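Local coordinates for protein 2-keto acid:ferredoxin oxidoreductase subunit alpha (Pyrococcus furiosus, PDB 4WBX) that probably catalyses, with its partner subunits, the ferredoxin-dependent oxidative decarboxylation of 2-oxoglutarate with coenzyme A to succinyl-CoA and carbon dioxide, at residues Glu175-Pro180 with Glu272-Asn277; Thr47-Ile52 with Met91-Gly96; Val117-Gln122 with Leu183-Glu188; Phe15-Pro20 with Ile198-Glu203; Ala36-Tyr41 with Leu58-Val63. All blocks are in the same frame, centred on the assembly; numbering follows the deposited sequence.

Contact 1 (Glu175-Pro180 with Glu272-Asn277)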
# COMPACT_ATOMS: atom_id res chain seq x y z
N GLU A 175 0.53 -17.23 -21.56
CA GLU A 175 1.77 -17.95 -21.75
C GLU A 175 2.34 -17.67 -23.14
O GLU A 175 3.52 -17.38 -23.29
CB GLU A 175 1.56 -19.45 -21.56
CG GLU A 175 1.33 -19.84 -20.11
CD GLU A 175 2.61 -19.78 -19.27
OE1 GLU A 175 3.72 -19.84 -19.85
OE2 GLU A 175 2.52 -19.69 -18.03
N LYS A 176 1.48 -17.78 -24.14
CA LYS A 176 1.92 -17.68 -25.52
C LYS A 176 2.51 -16.31 -25.81
O LYS A 176 3.53 -16.21 -26.48
CB LYS A 176 0.75 -17.96 -26.47
CG LYS A 176 1.07 -17.72 -27.94
CD LYS A 176 -0.13 -18.12 -28.82
CE LYS A 176 0.11 -17.78 -30.29
NZ LYS A 176 -1.13 -17.75 -31.12
N TYR A 177 1.87 -15.27 -25.30
CA TYR A 177 2.32 -13.92 -25.55
C TYR A 177 3.05 -13.38 -24.35
O TYR A 177 3.38 -12.20 -24.31
CB TYR A 177 1.15 -13.02 -25.92
CG TYR A 177 0.56 -13.33 -27.27
CD1 TYR A 177 0.73 -12.46 -28.34
CD2 TYR A 177 -0.16 -14.50 -27.48
CE1 TYR A 177 0.20 -12.75 -29.59
CE2 TYR A 177 -0.70 -14.79 -28.72
CZ TYR A 177 -0.52 -13.91 -29.78
OH TYR A 177 -1.06 -14.21 -31.01
N ARG A 178 3.33 -14.24 -23.38
CA ARG A 178 4.08 -13.84 -22.19
C ARG A 178 3.57 -12.50 -21.65
O ARG A 178 4.32 -11.54 -21.54
CB ARG A 178 5.57 -13.76 -22.51
CG ARG A 178 6.22 -15.09 -22.88
CD ARG A 178 6.69 -15.86 -21.64
NE ARG A 178 7.50 -15.03 -20.74
CZ ARG A 178 7.99 -15.44 -19.57
NH1 ARG A 178 7.78 -16.69 -19.16
NH2 ARG A 178 8.70 -14.60 -18.82
N THR A 179 2.29 -12.44 -21.35
CA THR A 179 1.67 -11.19 -20.93
C THR A 179 0.68 -11.44 -19.78
O THR A 179 0.22 -12.56 -19.59
CB THR A 179 0.93 -10.53 -22.09
OG1 THR A 179 0.13 -9.47 -21.57
CG2 THR A 179 -0.00 -11.53 -22.72
N PRO A 180 0.34 -10.39 -19.01
CA PRO A 180 -0.80 -10.58 -18.11
C PRO A 180 -2.06 -10.71 -18.92
O PRO A 180 -2.11 -10.11 -19.99
CB PRO A 180 -0.83 -9.31 -17.26
CG PRO A 180 0.49 -8.70 -17.42
CD PRO A 180 1.00 -9.09 -18.78
N GLU A 272 3.77 -4.42 -29.80
CA GLU A 272 3.53 -5.02 -31.10
C GLU A 272 3.22 -6.50 -30.97
O GLU A 272 2.52 -7.06 -31.79
CB GLU A 272 4.73 -4.81 -32.02
CG GLU A 272 4.80 -3.39 -32.55
CD GLU A 272 5.98 -3.16 -33.46
OE1 GLU A 272 6.92 -3.99 -33.47
OE2 GLU A 272 5.95 -2.14 -34.17
N LYS A 273 3.76 -7.11 -29.92
CA LYS A 273 3.49 -8.50 -29.55
C LYS A 273 1.98 -8.75 -29.58
O LYS A 273 1.49 -9.69 -30.20
CB LYS A 273 4.05 -8.76 -28.16
CG LYS A 273 4.16 -10.20 -27.76
CD LYS A 273 4.98 -10.34 -26.47
CE LYS A 273 4.40 -9.47 -25.34
NZ LYS A 273 4.90 -9.85 -23.97
N ILE A 274 1.27 -7.84 -28.94
CA ILE A 274 -0.16 -7.93 -28.83
C ILE A 274 -0.83 -7.31 -30.05
O ILE A 274 -1.57 -8.00 -30.76
CB ILE A 274 -0.68 -7.24 -27.54
CG1 ILE A 274 0.00 -7.82 -26.30
CG2 ILE A 274 -2.17 -7.38 -27.42
CD1 ILE A 274 0.09 -9.33 -26.32
N GLU A 275 -0.57 -6.03 -30.29
CA GLU A 275 -1.35 -5.27 -31.29
C GLU A 275 -1.18 -5.74 -32.73
O GLU A 275 -2.06 -5.52 -33.56
CB GLU A 275 -1.03 -3.79 -31.20
CG GLU A 275 -1.78 -3.09 -30.07
CD GLU A 275 -3.24 -2.86 -30.41
OE1 GLU A 275 -4.09 -2.79 -29.49
OE2 GLU A 275 -3.54 -2.72 -31.62
N LYS A 276 -0.06 -6.39 -33.02
CA LYS A 276 0.14 -6.91 -34.37
C LYS A 276 -0.55 -8.27 -34.54
O LYS A 276 -0.70 -8.77 -35.65
CB LYS A 276 1.65 -6.96 -34.70
CG LYS A 276 2.17 -8.19 -35.44
CD LYS A 276 3.55 -7.93 -36.06
CE LYS A 276 3.45 -6.99 -37.26
NZ LYS A 276 2.63 -7.56 -38.38
N ASN A 277 -1.04 -8.84 -33.44
CA ASN A 277 -1.69 -10.15 -33.52
C ASN A 277 -3.17 -10.17 -33.12
O ASN A 277 -3.66 -11.16 -32.56
CB ASN A 277 -0.91 -11.16 -32.69
CG ASN A 277 0.44 -11.48 -33.29
OD1 ASN A 277 0.80 -10.92 -34.32
ND2 ASN A 277 1.19 -12.36 -32.66
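The ammonium of Lys273 reaches across to two consecutive backbone carbonyls, those of Tyr177 and Arg178, just past the end of helix 160-176. Lys273 NZ donates hydrogen bonds to Tyr177 O (2.8 Å) and Arg178 O (3.0 Å). The first runs nearly in line with the C=O bond, and the second comes from above the carbonyl plane. A bend at chi3 (55°) turns the lysine chain toward both oxygens. Arg178 has positive phi and is the C-prime residue of a Schellman motif, with Thr179 N bonded to Ser174 O and Arg178 N weakly to Glu175 O. The lysine thus bonds to the carbonyls of the turn that ends the helix. Glu113 adds a salt bridge to the same NZ. Replacing Lys273 by alanine is likely to leave both carbonyl oxygens without this donor and Glu113 without its charged mate. Beside the lysine, Lys273 O comes to the Tyr177 ring edge, 3.4 Å from Tyr177 CD1. Ile274 CD1 is 3.8 Å from Tyr177 CD1. Asn277 CB lies 3.5 Å from Tyr177 OH, and this hydroxyl is hydrogen-bonded to Asp280. The Lys273 charge probably offsets part of the negative end of helix 160-176.

Contact 2 (Thr47-Ile52 with Met91-Gly96)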
# COMPACT_ATOMS: atom_id res chain seq x y z
N THR A 47 -16.88 -9.86 -2.12
CA THR A 47 -18.00 -10.09 -3.03
C THR A 47 -17.85 -9.23 -4.30
O THR A 47 -17.58 -8.03 -4.22
CB THR A 47 -19.37 -9.81 -2.33
OG1 THR A 47 -19.32 -10.25 -0.97
CG2 THR A 47 -20.52 -10.55 -3.04
N PRO A 48 -18.04 -9.83 -5.47
CA PRO A 48 -18.41 -11.22 -5.72
C PRO A 48 -17.28 -12.09 -6.26
O PRO A 48 -17.51 -12.90 -7.16
CB PRO A 48 -19.52 -11.09 -6.75
CG PRO A 48 -19.08 -9.93 -7.56
CD PRO A 48 -18.25 -9.01 -6.67
N ALA A 49 -16.07 -11.91 -5.73
CA ALA A 49 -14.92 -12.72 -6.11
C ALA A 49 -14.68 -13.81 -5.05
O ALA A 49 -14.07 -14.84 -5.33
CB ALA A 49 -13.66 -11.84 -6.29
N SER A 50 -15.19 -13.56 -3.84
CA SER A 50 -15.03 -14.46 -2.70
C SER A 50 -15.50 -15.90 -2.97
O SER A 50 -15.12 -16.82 -2.24
CB SER A 50 -15.77 -13.91 -1.48
OG SER A 50 -17.12 -13.58 -1.77
N GLU A 51 -16.32 -16.11 -4.01
CA GLU A 51 -16.71 -17.46 -4.40
C GLU A 51 -15.62 -18.14 -5.23
O GLU A 51 -15.44 -19.36 -5.12
CB GLU A 51 -18.04 -17.45 -5.17
CG GLU A 51 -19.27 -17.03 -4.37
CD GLU A 51 -19.40 -15.51 -4.23
OE1 GLU A 51 -18.49 -14.78 -4.68
OE2 GLU A 51 -20.43 -15.05 -3.68
N ILE A 52 -14.89 -17.35 -6.04
CA ILE A 52 -13.71 -17.84 -6.76
C ILE A 52 -12.69 -18.33 -5.74
O ILE A 52 -12.08 -19.39 -5.90
CB ILE A 52 -13.03 -16.73 -7.64
CG1 ILE A 52 -14.00 -16.18 -8.68
CG2 ILE A 52 -11.75 -17.25 -8.34
CD1 ILE A 52 -13.35 -15.36 -9.76
N MET A 91 -2.79 -16.80 -10.64
CA MET A 91 -3.97 -15.95 -10.82
C MET A 91 -4.34 -15.21 -9.55
O MET A 91 -4.09 -15.71 -8.45
CB MET A 91 -5.15 -16.80 -11.29
CG MET A 91 -6.55 -16.31 -10.93
SD MET A 91 -7.76 -17.51 -11.54
CE MET A 91 -6.79 -18.95 -11.10
N THR A 92 -4.92 -14.02 -9.70
CA THR A 92 -5.53 -13.33 -8.57
C THR A 92 -6.92 -12.96 -9.04
O THR A 92 -7.30 -13.29 -10.16
CB THR A 92 -4.69 -12.06 -8.10
OG1 THR A 92 -5.33 -11.43 -6.98
CG2 THR A 92 -4.57 -11.04 -9.19
N ALA A 93 -7.69 -12.28 -8.19
CA ALA A 93 -9.07 -11.95 -8.48
C ALA A 93 -9.50 -10.81 -7.59
O ALA A 93 -9.13 -10.78 -6.43
CB ALA A 93 -9.94 -13.13 -8.27
N THR A 94 -10.28 -9.86 -8.10
CA THR A 94 -10.52 -8.66 -7.31
C THR A 94 -11.76 -7.93 -7.81
O THR A 94 -12.35 -8.31 -8.82
CB THR A 94 -9.31 -7.68 -7.36
OG1 THR A 94 -9.48 -6.61 -6.42
CG2 THR A 94 -9.16 -7.09 -8.75
N SER A 95 -12.13 -6.87 -7.12
CA SER A 95 -13.31 -6.12 -7.48
C SER A 95 -13.22 -4.65 -7.13
O SER A 95 -12.97 -4.28 -5.99
CB SER A 95 -14.53 -6.72 -6.80
OG SER A 95 -15.71 -6.04 -7.18
N GLY A 96 -13.47 -3.80 -8.10
CA GLY A 96 -13.72 -2.41 -7.79
C GLY A 96 -12.44 -1.69 -7.48
O GLY A 96 -11.47 -1.78 -8.22
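Ala49 and Ile52 close down on Ala93, and this is the well-packed half of the contact. The CB of Ala49 is 4.4 Å from the CB of Ala93. The CD1 methyl of Ile52 reaches the same Ala93 CB at 4.3 Å. Ala49, at the start of helix 50-59, has its CA 6.1 Å from Thr94 CA, a spacing that the two alanines allow. The helix lies over one face of the central mixed sheet, whose strands are parallel here, in the thiamine diphosphate-binding type of domain. Val119 and Val121 of the next strand continue that face beneath Ile52 and Ala49. The other half is looser. Pro48, which follows a cis peptide bond, brings its CD to 3.9 Å from Ser95 OG. Thr47 O is 4.0 Å from the same Ser95 OG. With chi1 at -178°, Ser95 OG swings to Val121 O, its hydrogen-bond partner, and not to the 47-52 segment. Thr47 turns its CB away from the strand and is exposed to solvent.

Contact 3 (Val117-Gln122 with Leu183-Glu188)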
# COMPACT_ATOMS: atom_id res chain seq x y z
N VAL A 117 -2.69 -14.23 -14.74
CA VAL A 117 -4.08 -13.95 -15.07
C VAL A 117 -4.77 -13.17 -13.94
O VAL A 117 -4.63 -13.50 -12.77
CB VAL A 117 -4.86 -15.26 -15.33
CG1 VAL A 117 -6.33 -14.98 -15.51
CG2 VAL A 117 -4.25 -16.03 -16.52
N ILE A 118 -5.53 -12.14 -14.30
CA ILE A 118 -6.25 -11.35 -13.32
C ILE A 118 -7.75 -11.37 -13.62
O ILE A 118 -8.15 -11.17 -14.77
CB ILE A 118 -5.76 -9.89 -13.32
CG1 ILE A 118 -4.31 -9.84 -12.88
CG2 ILE A 118 -6.62 -9.00 -12.40
CD1 ILE A 118 -3.49 -8.94 -13.69
N VAL A 119 -8.57 -11.64 -12.61
CA VAL A 119 -9.99 -11.55 -12.79
C VAL A 119 -10.52 -10.30 -12.12
O VAL A 119 -10.42 -10.14 -10.91
CB VAL A 119 -10.72 -12.78 -12.23
CG1 VAL A 119 -12.23 -12.61 -12.36
CG2 VAL A 119 -10.28 -14.01 -12.95
N ASP A 120 -11.10 -9.40 -12.90
CA ASP A 120 -11.79 -8.25 -12.33
C ASP A 120 -13.29 -8.52 -12.39
O ASP A 120 -13.90 -8.53 -13.45
CB ASP A 120 -11.44 -6.95 -13.07
CG ASP A 120 -12.23 -5.74 -12.55
OD1 ASP A 120 -12.64 -5.75 -11.38
OD2 ASP A 120 -12.46 -4.78 -13.31
N VAL A 121 -13.88 -8.77 -11.23
CA VAL A 121 -15.30 -9.03 -11.18
C VAL A 121 -16.04 -7.73 -10.93
O VAL A 121 -16.11 -7.26 -9.80
CB VAL A 121 -15.64 -10.03 -10.08
CG1 VAL A 121 -17.06 -10.49 -10.27
CG2 VAL A 121 -14.70 -11.21 -10.13
N GLN A 122 -16.61 -7.17 -12.00
CA GLN A 122 -17.24 -5.85 -11.93
C GLN A 122 -18.49 -5.80 -11.05
O GLN A 122 -19.16 -6.81 -10.87
CB GLN A 122 -17.58 -5.39 -13.34
CG GLN A 122 -16.49 -4.59 -13.98
CD GLN A 122 -16.60 -4.52 -15.49
OE1 GLN A 122 -16.52 -3.43 -16.08
NE2 GLN A 122 -16.77 -5.67 -16.14
N LEU A 183 -9.33 -11.14 -17.27
CA LEU A 183 -10.65 -11.68 -17.54
C LEU A 183 -11.63 -10.72 -16.93
O LEU A 183 -11.79 -10.68 -15.72
CB LEU A 183 -10.81 -13.06 -16.93
CG LEU A 183 -12.17 -13.73 -17.10
CD1 LEU A 183 -12.41 -14.02 -18.55
CD2 LEU A 183 -12.20 -15.00 -16.28
N LEU A 184 -12.26 -9.92 -17.76
CA LEU A 184 -13.11 -8.86 -17.24
C LEU A 184 -14.60 -9.31 -17.16
O LEU A 184 -15.30 -9.41 -18.18
CB LEU A 184 -12.95 -7.61 -18.10
CG LEU A 184 -13.79 -6.44 -17.63
CD1 LEU A 184 -13.42 -6.06 -16.20
CD2 LEU A 184 -13.63 -5.28 -18.60
N THR A 185 -15.08 -9.60 -15.96
CA THR A 185 -16.43 -10.11 -15.83
C THR A 185 -17.26 -9.26 -14.86
O THR A 185 -16.85 -8.16 -14.47
CB THR A 185 -16.42 -11.59 -15.38
OG1 THR A 185 -17.70 -12.18 -15.62
CG2 THR A 185 -16.07 -11.71 -13.90
N ASP A 186 -18.44 -9.77 -14.49
CA ASP A 186 -19.38 -9.04 -13.64
C ASP A 186 -20.00 -9.97 -12.63
O ASP A 186 -19.90 -11.18 -12.77
CB ASP A 186 -20.48 -8.37 -14.48
CG ASP A 186 -21.28 -9.37 -15.29
OD1 ASP A 186 -22.24 -9.94 -14.73
OD2 ASP A 186 -20.97 -9.59 -16.48
N ALA A 187 -20.62 -9.40 -11.60
CA ALA A 187 -21.22 -10.14 -10.50
C ALA A 187 -22.28 -11.14 -10.95
O ALA A 187 -22.41 -12.22 -10.38
CB ALA A 187 -21.82 -9.17 -9.50
N GLU A 188 -23.04 -10.76 -11.96
CA GLU A 188 -24.14 -11.58 -12.39
C GLU A 188 -23.65 -12.85 -13.08
O GLU A 188 -24.05 -13.94 -12.69
CB GLU A 188 -25.07 -10.80 -13.31
CG GLU A 188 -26.37 -11.51 -13.54
CD GLU A 188 -27.50 -10.56 -13.81
OE1 GLU A 188 -28.12 -10.68 -14.89
OE2 GLU A 188 -27.78 -9.69 -12.94
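Thr185 O accepts two hydrogen bonds from Gln122, one from the backbone N at 2.7 Å and one from the side-chain NE2 at 3.0 Å. The two donors arrive from opposite faces of the carbonyl plane. The NE2 bond is nearly straight (175°), and Thr185 O lies in the plane of the Gln122 amide. Gln122 OE1 is held by Asp138 N, so both ends of this buried amide are bonded and its rotation is fixed. Leu183 N meets Ile118 O at 2.8 Å, and Thr185 N meets Asp120 O at 3.0 Å. Asp120 N also bonds to Leu183 O, and Ala187 N weakly to Gln122 O. This ladder joins two parallel strands, 116-122 and 180-186, in the central sheet of an alpha/beta domain. Asp186 then N-caps helix 187-191 through Val189 N. On one face of the sheet Val119 and Leu183 lie side by side, CG2 to CD2 at 4.0 Å, as do Val121 and Thr185. On the other face, Leu184 CD1 touches two polar groups, 3.3 Å from Asp120 OD2 and 3.4 Å from Gln122 NE2. Leu184 chi1 (-180°) sets CG opposite the backbone N and carries CD1 toward both. Phe166 of helix 160-176 packs on Leu183.

Contact 4 (Phe15-Pro20 with Ile198-Glu203)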
# COMPACT_ATOMS: atom_id res chain seq x y z
N PHE A 15 -13.43 -32.36 -9.08
CA PHE A 15 -14.73 -31.91 -9.55
C PHE A 15 -15.04 -32.72 -10.80
O PHE A 15 -14.17 -33.41 -11.31
CB PHE A 15 -14.75 -30.38 -9.82
CG PHE A 15 -13.56 -29.86 -10.63
CD1 PHE A 15 -13.49 -30.05 -12.00
CD2 PHE A 15 -12.53 -29.16 -10.00
CE1 PHE A 15 -12.42 -29.57 -12.74
CE2 PHE A 15 -11.45 -28.68 -10.72
CZ PHE A 15 -11.39 -28.88 -12.09
N PRO A 16 -16.30 -32.67 -11.26
CA PRO A 16 -16.69 -33.38 -12.49
C PRO A 16 -15.97 -32.91 -13.76
O PRO A 16 -15.95 -31.71 -14.04
CB PRO A 16 -18.19 -33.07 -12.60
CG PRO A 16 -18.45 -31.95 -11.62
CD PRO A 16 -17.47 -32.19 -10.52
N VAL A 17 -15.41 -33.85 -14.51
CA VAL A 17 -14.84 -33.55 -15.82
C VAL A 17 -15.39 -34.47 -16.91
O VAL A 17 -15.90 -35.56 -16.62
CB VAL A 17 -13.31 -33.67 -15.82
CG1 VAL A 17 -12.72 -32.72 -14.80
CG2 VAL A 17 -12.88 -35.09 -15.51
N GLY A 18 -15.29 -34.03 -18.16
CA GLY A 18 -15.77 -34.82 -19.28
C GLY A 18 -17.27 -34.96 -19.31
O GLY A 18 -17.78 -35.97 -19.80
N GLU A 19 -17.99 -33.96 -18.81
CA GLU A 19 -19.44 -34.03 -18.77
C GLU A 19 -20.07 -32.67 -18.50
O GLU A 19 -19.46 -31.83 -17.85
CB GLU A 19 -19.89 -35.03 -17.70
CG GLU A 19 -19.54 -34.64 -16.28
CD GLU A 19 -19.54 -35.83 -15.33
OE1 GLU A 19 -20.17 -36.86 -15.68
OE2 GLU A 19 -18.91 -35.75 -14.25
N PRO A 20 -21.29 -32.46 -18.99
CA PRO A 20 -22.05 -31.26 -18.63
C PRO A 20 -22.22 -31.18 -17.13
O PRO A 20 -22.24 -32.21 -16.47
CB PRO A 20 -23.39 -31.48 -19.31
CG PRO A 20 -23.10 -32.40 -20.44
CD PRO A 20 -21.98 -33.28 -20.00
N ILE A 198 -17.82 -29.34 -19.26
CA ILE A 198 -16.42 -29.43 -18.88
C ILE A 198 -15.74 -30.60 -19.55
O ILE A 198 -16.06 -31.74 -19.24
CB ILE A 198 -16.28 -29.59 -17.38
CG1 ILE A 198 -16.91 -28.39 -16.67
CG2 ILE A 198 -14.81 -29.78 -17.00
CD1 ILE A 198 -17.16 -28.63 -15.21
N PRO A 199 -14.81 -30.34 -20.47
CA PRO A 199 -14.14 -31.45 -21.18
C PRO A 199 -13.22 -32.29 -20.29
O PRO A 199 -12.91 -31.89 -19.16
CB PRO A 199 -13.32 -30.72 -22.25
CG PRO A 199 -14.06 -29.45 -22.47
CD PRO A 199 -14.52 -29.05 -21.10
N ASN A 200 -12.81 -33.45 -20.78
CA ASN A 200 -11.81 -34.22 -20.06
C ASN A 200 -10.46 -33.59 -20.31
O ASN A 200 -10.22 -33.06 -21.39
CB ASN A 200 -11.81 -35.70 -20.47
CG ASN A 200 -12.34 -36.62 -19.36
OD1 ASN A 200 -13.16 -36.22 -18.53
ND2 ASN A 200 -11.86 -37.86 -19.34
N PRO A 201 -9.58 -33.62 -19.31
CA PRO A 201 -8.25 -33.01 -19.31
C PRO A 201 -7.52 -33.01 -20.66
O PRO A 201 -7.01 -31.97 -21.08
CB PRO A 201 -7.49 -33.86 -18.29
CG PRO A 201 -8.54 -34.13 -17.28
CD PRO A 201 -9.86 -34.25 -18.01
N ASP A 202 -7.51 -34.15 -21.34
CA ASP A 202 -6.73 -34.27 -22.57
C ASP A 202 -7.52 -33.88 -23.81
O ASP A 202 -7.07 -34.12 -24.92
CB ASP A 202 -6.19 -35.69 -22.71
CG ASP A 202 -5.12 -36.00 -21.68
OD1 ASP A 202 -4.33 -35.08 -21.37
OD2 ASP A 202 -5.06 -37.14 -21.17
N GLU A 203 -8.68 -33.27 -23.63
CA GLU A 203 -9.37 -32.69 -24.77
C GLU A 203 -9.06 -31.19 -24.80
O GLU A 203 -9.59 -30.45 -25.62
CB GLU A 203 -10.89 -32.94 -24.71
CG GLU A 203 -11.32 -34.23 -23.97
CD GLU A 203 -12.82 -34.54 -24.09
OE1 GLU A 203 -13.49 -34.01 -25.01
OE2 GLU A 203 -13.33 -35.32 -23.25
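A G1 beta bulge starts the small antiparallel pairing of strands 19-23 and 194-198, with Gly18 and Glu19 both opposite Ile198. Glu19 N donates to Ile198 O at 3.0 Å, and Ile198 N returns a bond to Glu19 O at 3.3 Å. Gly18 N makes weak bonds to Ile198 O and Pro199 O. Gly18 has positive phi, and a side chain there would clash with Asn200 OD1, which lies 3.1 Å from Gly18 CA. Asn200 OD1 is also 3.2 Å from Val17 CG2, where the valine and asparagine side chains cross at about a right angle. With the Asn200 amide cut back to a serine, the space beside Gly18 CA and Val17 CG2 is likely to be left unfilled. Pro201 CD touches Val17 CG2 from the same loop at 4.0 Å. Ile198 CD1 is 3.5 Å from Pro16 O, and Ile198 CG2 packs on Val17 CG1. With chi1 at -60°, both branches of Ile198 can face the 16-17 backbone. Asn200 N is bonded to Glu203 OE2, which it meets from above the carboxylate plane. Ile198 also packs on Arg31 and Leu35 of helix 25-36 and on Phe164 of helix 160-176, while Phe15 meets the Tyr59 ring.

Contact 5 (Ala36-Tyr41 with Leu58-Val63)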
# COMPACT_ATOMS: atom_id res chain seq x y z
N ALA A 36 -6.43 -25.70 -16.52
CA ALA A 36 -5.46 -24.99 -17.36
C ALA A 36 -4.03 -25.17 -16.86
O ALA A 36 -3.08 -25.08 -17.64
CB ALA A 36 -5.80 -23.51 -17.44
N GLY A 37 -3.87 -25.40 -15.57
CA GLY A 37 -2.56 -25.70 -15.01
C GLY A 37 -2.19 -24.84 -13.82
O GLY A 37 -1.13 -25.01 -13.20
N CYS A 38 -3.06 -23.89 -13.50
CA CYS A 38 -2.84 -22.98 -12.39
C CYS A 38 -2.80 -23.68 -11.04
O CYS A 38 -3.79 -24.26 -10.60
CB CYS A 38 -3.93 -21.92 -12.36
SG CYS A 38 -3.91 -20.99 -10.84
N ARG A 39 -1.65 -23.60 -10.39
CA ARG A 39 -1.47 -24.14 -9.05
C ARG A 39 -1.06 -23.08 -8.06
O ARG A 39 -0.53 -23.40 -7.00
CB ARG A 39 -0.44 -25.25 -9.07
CG ARG A 39 -0.83 -26.36 -10.01
CD ARG A 39 -2.04 -27.09 -9.48
NE ARG A 39 -2.46 -28.15 -10.38
CZ ARG A 39 -3.22 -27.97 -11.45
NH1 ARG A 39 -3.65 -26.75 -11.76
NH2 ARG A 39 -3.55 -29.00 -12.21
N PHE A 40 -1.29 -21.82 -8.41
CA PHE A 40 -1.14 -20.73 -7.47
C PHE A 40 -2.30 -19.75 -7.63
O PHE A 40 -2.56 -19.23 -8.72
CB PHE A 40 0.18 -20.00 -7.66
CG PHE A 40 0.48 -18.99 -6.59
CD1 PHE A 40 1.25 -19.34 -5.48
CD2 PHE A 40 0.02 -17.68 -6.68
CE1 PHE A 40 1.53 -18.43 -4.49
CE2 PHE A 40 0.29 -16.78 -5.70
CZ PHE A 40 1.05 -17.15 -4.60
N TYR A 41 -3.01 -19.52 -6.54
CA TYR A 41 -4.06 -18.52 -6.54
C TYR A 41 -3.79 -17.63 -5.34
O TYR A 41 -3.53 -18.14 -4.26
CB TYR A 41 -5.45 -19.16 -6.46
CG TYR A 41 -6.58 -18.16 -6.34
CD1 TYR A 41 -7.30 -17.78 -7.44
CD2 TYR A 41 -6.92 -17.60 -5.11
CE1 TYR A 41 -8.32 -16.87 -7.34
CE2 TYR A 41 -7.96 -16.68 -5.00
CZ TYR A 41 -8.65 -16.32 -6.12
OH TYR A 41 -9.67 -15.41 -6.05
N LEU A 58 -11.19 -24.65 -1.76
CA LEU A 58 -11.69 -26.00 -1.67
C LEU A 58 -10.91 -26.97 -2.56
O LEU A 58 -10.48 -28.03 -2.10
CB LEU A 58 -13.17 -26.00 -2.05
CG LEU A 58 -13.95 -27.28 -1.81
CD1 LEU A 58 -13.96 -27.55 -0.34
CD2 LEU A 58 -15.34 -27.07 -2.36
N TYR A 59 -10.74 -26.59 -3.82
CA TYR A 59 -10.18 -27.48 -4.85
C TYR A 59 -8.64 -27.56 -4.87
O TYR A 59 -8.06 -28.64 -5.02
CB TYR A 59 -10.68 -27.05 -6.23
CG TYR A 59 -12.18 -27.11 -6.42
CD1 TYR A 59 -12.97 -27.95 -5.64
CD2 TYR A 59 -12.81 -26.34 -7.41
CE1 TYR A 59 -14.34 -28.01 -5.82
CE2 TYR A 59 -14.19 -26.41 -7.59
CZ TYR A 59 -14.95 -27.25 -6.79
OH TYR A 59 -16.32 -27.33 -6.95
N MET A 60 -7.99 -26.41 -4.75
CA MET A 60 -6.54 -26.30 -4.96
C MET A 60 -5.65 -27.16 -4.03
O MET A 60 -4.61 -27.65 -4.47
CB MET A 60 -6.12 -24.84 -4.84
CG MET A 60 -4.77 -24.54 -5.43
SD MET A 60 -4.76 -24.62 -7.23
CE MET A 60 -4.92 -22.87 -7.64
N PRO A 61 -6.03 -27.34 -2.74
CA PRO A 61 -5.19 -28.23 -1.93
C PRO A 61 -5.24 -29.68 -2.40
O PRO A 61 -4.31 -30.44 -2.14
CB PRO A 61 -5.80 -28.11 -0.53
CG PRO A 61 -6.48 -26.79 -0.53
CD PRO A 61 -7.04 -26.65 -1.91
N LEU A 62 -6.31 -30.04 -3.10
CA LEU A 62 -6.49 -31.41 -3.55
C LEU A 62 -5.92 -31.64 -4.93
O LEU A 62 -6.17 -32.67 -5.55
CB LEU A 62 -7.98 -31.77 -3.55
CG LEU A 62 -8.66 -31.68 -2.19
CD1 LEU A 62 -10.14 -32.01 -2.32
CD2 LEU A 62 -7.98 -32.61 -1.20
N VAL A 63 -5.16 -30.67 -5.43
CA VAL A 63 -4.47 -30.84 -6.71
C VAL A 63 -2.98 -30.51 -6.52
O VAL A 63 -2.22 -30.43 -7.48
CB VAL A 63 -5.15 -29.99 -7.83
CG1 VAL A 63 -5.18 -28.50 -7.47
CG2 VAL A 63 -4.54 -30.25 -9.20
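The chain leaves helix 25-36 through a Schellman motif at Gly37 and runs into strand 40-43, passing the end of helix 50-59 with Arg39 CA 6.9 Å from Met60 CA. Met60 carries one half of the contact. Bends at chi2 (71°) and chi3 fold its thioether against the 38-41 backbone. Met60 CE is 3.5 Å from Cys38 O and 3.8 Å from Cys38 SG. Met60 CE also meets Tyr41 CB at 3.9 Å, and Met60 SD lies 3.8 Å from Arg39 CA. Val63 carries the other half. Its CG2 methyl sits over one face of the Arg39 guanidinium, 3.2 Å from NE and 3.4 Å from NH2 of Arg39, and the two side chains cross at about a right angle. Arg39 is bent at chi2 (-68°). Its NH1 is hydrogen-bonded to Ile34 O and weakly to Cys38 O, which probably limits how far the guanidinium can turn beneath Val63 CG2. Phe40 points away and packs on Gly82 of the second subunit. Strand 40-43, helix 50-59 and strand 66-69 make a beta-alpha-beta unit, and this contact packs the end of its helix against the chain leading into its first strand.

Contacts 2, 3 and 5 share the central sheet. Contacts 2 and 3 have centres 7 Å apart, and neighbouring strands join them: Thr94 N is 2.8 Å from Val119 O, a probable hydrogen bond. Pro48 of contact 2 also packs on Val121 and Ala187 of contact 3. Contacts 2 and 5 use opposite ends of helix 50-59, with Met91 N 3.1 Å from Phe40 O. Contact 1 lies at the end of helix 160-176, and the chain runs on into strand 180-186 of contact 3, though their centres are 20 Å apart. Contact 4 is more peripheral and touches contact 5 where Phe15 CD2 meets Tyr59 CD2 at 3.8 Å. All five contacts lie wholly or partly in the probable thiamine diphosphate-binding family region.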